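Local atomic coordinates of RavA (Legionella pneumophila str. Paris, PDB entry 6WO6), a protein that is of unknown biochemical activity but is a bacterial effector, probably delivered into the host cell during infection. Residues His103-Leu107 with Glu108-Asp112; Arg147-Val150 with Ser151-Ile154. The protein carries 2 engineered substitutions. All coordinates share one frame; numbering follows the deposited sequence.

Contact 1 (His103-Leu107 with Glu108-Asp112); sequences HSMIL and EKEFD
The C-terminal end of helix 102-107, where the chain leaves it at Glu-108 and turns at Lys-109, brings Met-105 against Glu-110 and Phe-111. The left-handed backbone of Lys-109 (phi 58°, psi 31°) carries Glu-110 N back toward Met-105 O, 3.4 Å away. This is a 6→1 hydrogen bond, but a weak one. The turn before it is firmer: Glu-108 N donates to Ser-104 O at 2.7 Å, with the N-H...O angle a fairly straight 163°. The side chain of Glu-108 runs extended beyond CG, back past the Ser-104 carbonyl, and its OE2 ends 3.9 Å from Ser-104 CB. Beyond the turn, Phe-111 folds its ring back against the helix. Met-105 CG reaches the ring edge near its plane, 3.5 Å from Phe-111 CE1, and Met-105 O also lies at that edge, in plane. Ile-106 CG1 approaches the same Phe-111 CE1 obliquely, at 3.8 Å. With CG anti to the backbone N and a near-straight chi2, Met-105 carries its SD out beside the ring in an oblique Met-aromatic contact, 5.3 Å from the Phe-111 centroid. Glu-110 crosses Met-105 at about a right angle, its OE2 3.8 Å from Met-105 CG. Asp-112 follows, its carboxylate making weak hydrogen bonds to Glu-114 N and Leu-115 N in the turn leading into helix 115-118. Phe-111 stacks on Phe-116 of that helix and touches Ile-157 of helix 147-157, bridging the two; Leu-107 also packs on the latter.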
loop_
_atom_site.group_PDB
_atom_site.type_symbol
_atom_site.label_atom_id
_atom_site.label_comp_id
_atom_site.label_asym_id
_atom_site.label_seq_id
_atom_site.Cartn_x
_atom_site.Cartn_y
_atom_site.Cartn_z
ATOM N N HIS A 103 6.427 3.085 12.119
ATOM C CA HIS A 103 5.652 2.278 13.051
ATOM C C HIS A 103 6.319 2.207 14.415
ATOM O O HIS A 103 5.632 2.130 15.437
ATOM C CB HIS A 103 5.461 0.871 12.488
ATOM C CG HIS A 103 6.741 0.114 12.321
ATOM N ND1 HIS A 103 7.558 0.269 11.223
ATOM C CD2 HIS A 103 7.352 -0.791 13.121
ATOM C CE1 HIS A 103 8.615 -0.514 11.350
ATOM N NE2 HIS A 103 8.514 -1.168 12.493
ATOM N N SER A 104 7.655 2.221 14.452
ATOM C CA SER A 104 8.359 2.267 15.729
ATOM C C SER A 104 7.999 3.530 16.497
ATOM O O SER A 104 7.655 3.474 17.684
ATOM C CB SER A 104 9.871 2.185 15.502
ATOM O OG SER A 104 10.260 0.892 15.072
ATOM N N MET A 105 8.059 4.682 15.826
ATOM C CA MET A 105 7.685 5.937 16.467
ATOM C C MET A 105 6.247 5.896 16.969
ATOM O O MET A 105 5.939 6.437 18.038
ATOM C CB MET A 105 7.894 7.093 15.489
ATOM C CG MET A 105 7.060 8.327 15.771
ATOM S SD MET A 105 7.517 9.706 14.706
ATOM C CE MET A 105 7.949 8.842 13.196
ATOM N N ILE A 106 5.352 5.246 16.222
ATOM C CA ILE A 106 3.963 5.173 16.669
ATOM C C ILE A 106 3.813 4.221 17.856
ATOM O O ILE A 106 2.986 4.454 18.746
ATOM C CB ILE A 106 3.052 4.781 15.489
ATOM C CG1 ILE A 106 3.124 5.864 14.408
ATOM C CG2 ILE A 106 1.616 4.554 15.949
ATOM C CD1 ILE A 106 1.902 5.951 13.533
ATOM N N LEU A 107 4.620 3.159 17.908
ATOM C CA LEU A 107 4.511 2.175 18.982
ATOM C C LEU A 107 5.259 2.601 20.236
ATOM O O LEU A 107 4.808 2.308 21.349
ATOM C CB LEU A 107 5.038 0.818 18.514
ATOM C CG LEU A 107 4.233 0.093 17.441
ATOM C CD1 LEU A 107 4.919 -1.201 17.040
ATOM C CD2 LEU A 107 2.823 -0.168 17.933
ATOM N N GLU A 108 6.394 3.283 20.082
ATOM C CA GLU A 108 7.197 3.781 21.201
ATOM C C GLU A 108 6.491 4.860 22.006
ATOM O O GLU A 108 7.135 5.466 22.877
ATOM C CB GLU A 108 8.537 4.312 20.688
ATOM C CG GLU A 108 9.495 3.235 20.205
ATOM C CD GLU A 108 10.604 3.793 19.333
ATOM O OE1 GLU A 108 10.579 5.009 19.041
ATOM O OE2 GLU A 108 11.498 3.016 18.937
ATOM N N LYS A 109 5.208 5.094 21.722
ATOM C CA LYS A 109 4.395 6.087 22.419
ATOM C C LYS A 109 5.006 7.482 22.315
ATOM O O LYS A 109 4.867 8.309 23.220
ATOM C CB LYS A 109 4.168 5.691 23.881
ATOM C CG LYS A 109 3.897 4.199 24.076
ATOM C CD LYS A 109 2.679 3.943 24.948
ATOM C CE LYS A 109 1.391 4.021 24.145
ATOM N NZ LYS A 109 0.197 3.745 24.993
ATOM N N GLU A 110 5.696 7.746 21.202
ATOM C CA GLU A 110 6.116 9.097 20.858
ATOM C C GLU A 110 4.936 9.998 20.533
ATOM O O GLU A 110 5.131 11.201 20.326
ATOM C CB GLU A 110 7.075 9.053 19.668
ATOM C CG GLU A 110 8.440 9.663 19.924
ATOM C CD GLU A 110 9.551 8.889 19.234
ATOM O OE1 GLU A 110 10.030 7.894 19.818
ATOM O OE2 GLU A 110 9.934 9.263 18.105
ATOM N N PHE A 111 3.729 9.442 20.468
ATOM C CA PHE A 111 2.505 10.192 20.213
ATOM C C PHE A 111 1.792 10.367 21.548
ATOM O O PHE A 111 0.993 9.525 21.967
ATOM C CB PHE A 111 1.638 9.477 19.185
ATOM C CG PHE A 111 2.110 9.657 17.776
ATOM C CD1 PHE A 111 3.300 9.086 17.349
ATOM C CD2 PHE A 111 1.370 10.403 16.876
ATOM C CE1 PHE A 111 3.744 9.257 16.052
ATOM C CE2 PHE A 111 1.806 10.577 15.578
ATOM C CZ PHE A 111 2.996 10.001 15.164
ATOM N N ASP A 112 2.104 11.472 22.222
ATOM C CA ASP A 112 1.515 11.770 23.519
ATOM C C ASP A 112 -0.001 11.875 23.404
ATOM O O ASP A 112 -0.535 12.376 22.410
ATOM C CB ASP A 112 2.104 13.072 24.066
ATOM C CG ASP A 112 1.375 13.589 25.298
ATOM O OD1 ASP A 112 0.689 12.802 25.987
ATOM O OD2 ASP A 112 1.494 14.799 25.576
#

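Contact 2 (Arg147-Val150 with Ser151-Ile154); sequences RSRV and SQNI
Asn-153 N donates to Arg-149 O at 3.0 Å and Ile-154 N to Val-150 O at 3.1 Å, two i+4→i backbone hydrogen bonds of the alpha-helix 147-157, one of the many helices of this elongated, largely helical chain. The two preceding bonds are longer. Gln-152 N meets Ser-148 O at 3.2 Å, and Ser-151 N reaches Arg-147 O at 3.3 Å, a weak bond. The amide of Asn-153 finds its partner beyond this helix: its ND2 probably bonds to Ile-106 O of helix 102-107, which would fix how the amide is turned. Asn-153 OD1 then lies on the side of Arg-149, 4.0 Å from Arg-149 NH2, with the amide and guanidinium planes almost perpendicular, 87° apart. Arg-149 starts with CG anti to its backbone N (chi1 179°), then bends twice along the chain, which swings the guanidinium back over the next turn. There Arg-149 NH1 stands 3.7 Å from Gln-152 OE1, at the end of a glutamine chain that runs extended. The guanidinium and the Gln-152 amide are steeply inclined, 72° apart, and these approaches are oblique and longer than hydrogen bonds, so any electrostatic attraction is probably modest. Arg-149 and Gln-152 lie on the exposed side of the helix, whereas Asn-153 is buried, as are Val-150 and Ile-154, four residues apart, which point into the protein. Val-150 packs on His-103 and Leu-107; Ile-154 touches Ile-106 as well as Phe-163 and Ala-164 of helix 162-181. Within the helix itself, Ile-154 CG1 sits 3.4 Å from Val-150 O.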
loop_
_atom_site.group_PDB
_atom_site.type_symbol
_atom_site.label_atom_id
_atom_site.label_comp_id
_atom_site.label_asym_id
_atom_site.label_seq_id
_atom_site.Cartn_x
_atom_site.Cartn_y
_atom_site.Cartn_z
ATOM N N ARG A 147 1.243 -5.261 13.532
ATOM C CA ARG A 147 0.279 -4.637 12.629
ATOM C C ARG A 147 -0.978 -4.194 13.368
ATOM O O ARG A 147 -1.447 -3.063 13.196
ATOM C CB ARG A 147 -0.065 -5.609 11.499
ATOM C CG ARG A 147 -0.779 -4.982 10.319
ATOM C CD ARG A 147 -0.790 -5.938 9.137
ATOM N NE ARG A 147 0.554 -6.188 8.623
ATOM C CZ ARG A 147 0.866 -7.185 7.800
ATOM N NH1 ARG A 147 -0.069 -8.035 7.402
ATOM N NH2 ARG A 147 2.115 -7.336 7.381
ATOM N N SER A 148 -1.536 -5.070 14.205
ATOM C CA SER A 148 -2.754 -4.728 14.928
ATOM C C SER A 148 -2.495 -3.818 16.121
ATOM O O SER A 148 -3.433 -3.172 16.602
ATOM C CB SER A 148 -3.469 -5.998 15.392
ATOM O OG SER A 148 -2.633 -6.778 16.227
ATOM N N ARG A 149 -1.255 -3.744 16.610
ATOM C CA ARG A 149 -0.980 -2.840 17.721
ATOM C C ARG A 149 -0.868 -1.401 17.232
ATOM O O ARG A 149 -1.521 -0.502 17.779
ATOM C CB ARG A 149 0.293 -3.272 18.454
ATOM C CG ARG A 149 0.674 -2.368 19.617
ATOM C CD ARG A 149 1.063 -3.158 20.858
ATOM N NE ARG A 149 -0.077 -3.369 21.748
ATOM C CZ ARG A 149 -0.519 -2.468 22.621
ATOM N NH1 ARG A 149 -1.561 -2.743 23.393
ATOM N NH2 ARG A 149 0.079 -1.286 22.720
ATOM N N VAL A 150 -0.045 -1.175 16.198
ATOM C CA VAL A 150 0.012 0.120 15.517
ATOM C C VAL A 150 -1.397 0.650 15.309
ATOM O O VAL A 150 -1.768 1.708 15.830
ATOM C CB VAL A 150 0.762 0.002 14.176
ATOM C CG1 VAL A 150 0.638 1.287 13.369
ATOM C CG2 VAL A 150 2.223 -0.339 14.395
ATOM N N SER A 151 -2.206 -0.116 14.570
ATOM C CA SER A 151 -3.586 0.268 14.289
ATOM C C SER A 151 -4.312 0.699 15.558
ATOM O O SER A 151 -4.930 1.770 15.598
ATOM C CB SER A 151 -4.321 -0.892 13.611
ATOM O OG SER A 151 -5.543 -0.460 13.035
ATOM N N GLN A 152 -4.213 -0.107 16.623
ATOM C CA GLN A 152 -4.932 0.221 17.852
ATOM C C GLN A 152 -4.544 1.602 18.361
ATOM O O GLN A 152 -5.417 2.414 18.695
ATOM C CB GLN A 152 -4.673 -0.833 18.929
ATOM C CG GLN A 152 -5.465 -0.582 20.205
ATOM C CD GLN A 152 -4.989 -1.420 21.376
ATOM O OE1 GLN A 152 -4.575 -0.885 22.407
ATOM N NE2 GLN A 152 -5.057 -2.739 21.228
ATOM N N ASN A 153 -3.240 1.898 18.397
ATOM C CA ASN A 153 -2.797 3.223 18.820
ATOM C C ASN A 153 -3.473 4.306 17.990
ATOM O O ASN A 153 -4.013 5.277 18.535
ATOM C CB ASN A 153 -1.273 3.326 18.719
ATOM C CG ASN A 153 -0.563 2.680 19.898
ATOM O OD1 ASN A 153 -1.157 1.909 20.651
ATOM N ND2 ASN A 153 0.719 2.996 20.062
ATOM N N ILE A 154 -3.503 4.127 16.665
ATOM C CA ILE A 154 -4.114 5.126 15.794
ATOM C C ILE A 154 -5.582 5.317 16.140
ATOM O O ILE A 154 -6.105 6.437 16.071
ATOM C CB ILE A 154 -3.933 4.731 14.316
ATOM C CG1 ILE A 154 -2.456 4.501 13.995
ATOM C CG2 ILE A 154 -4.496 5.809 13.410
ATOM C CD1 ILE A 154 -1.629 5.750 14.057
#

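How the contacts relate
Contact 1 comes first along the chain, and the helix of contact 2 packs against it; their centres are about 10 Å apart, on the same side of the chain's centre. A polar tie joins them: Ile-106 O probably accepts a hydrogen bond from Asn-153 ND2 at 3.0 Å, so a carbonyl near the end of helix 102-107 is met by a side chain from helix 147-157. Apolar contacts accompany it. Leu-107 CD2 reaches Arg-149 CG at 3.5 Å, and Ile-106 CD1 meets Ile-154 CD1 at 3.6 Å. Ile-106 and Leu-107 thus pack against Arg-149, Val-150 and Ile-154, joining the end of helix 102-107 to the first turns of helix 147-157.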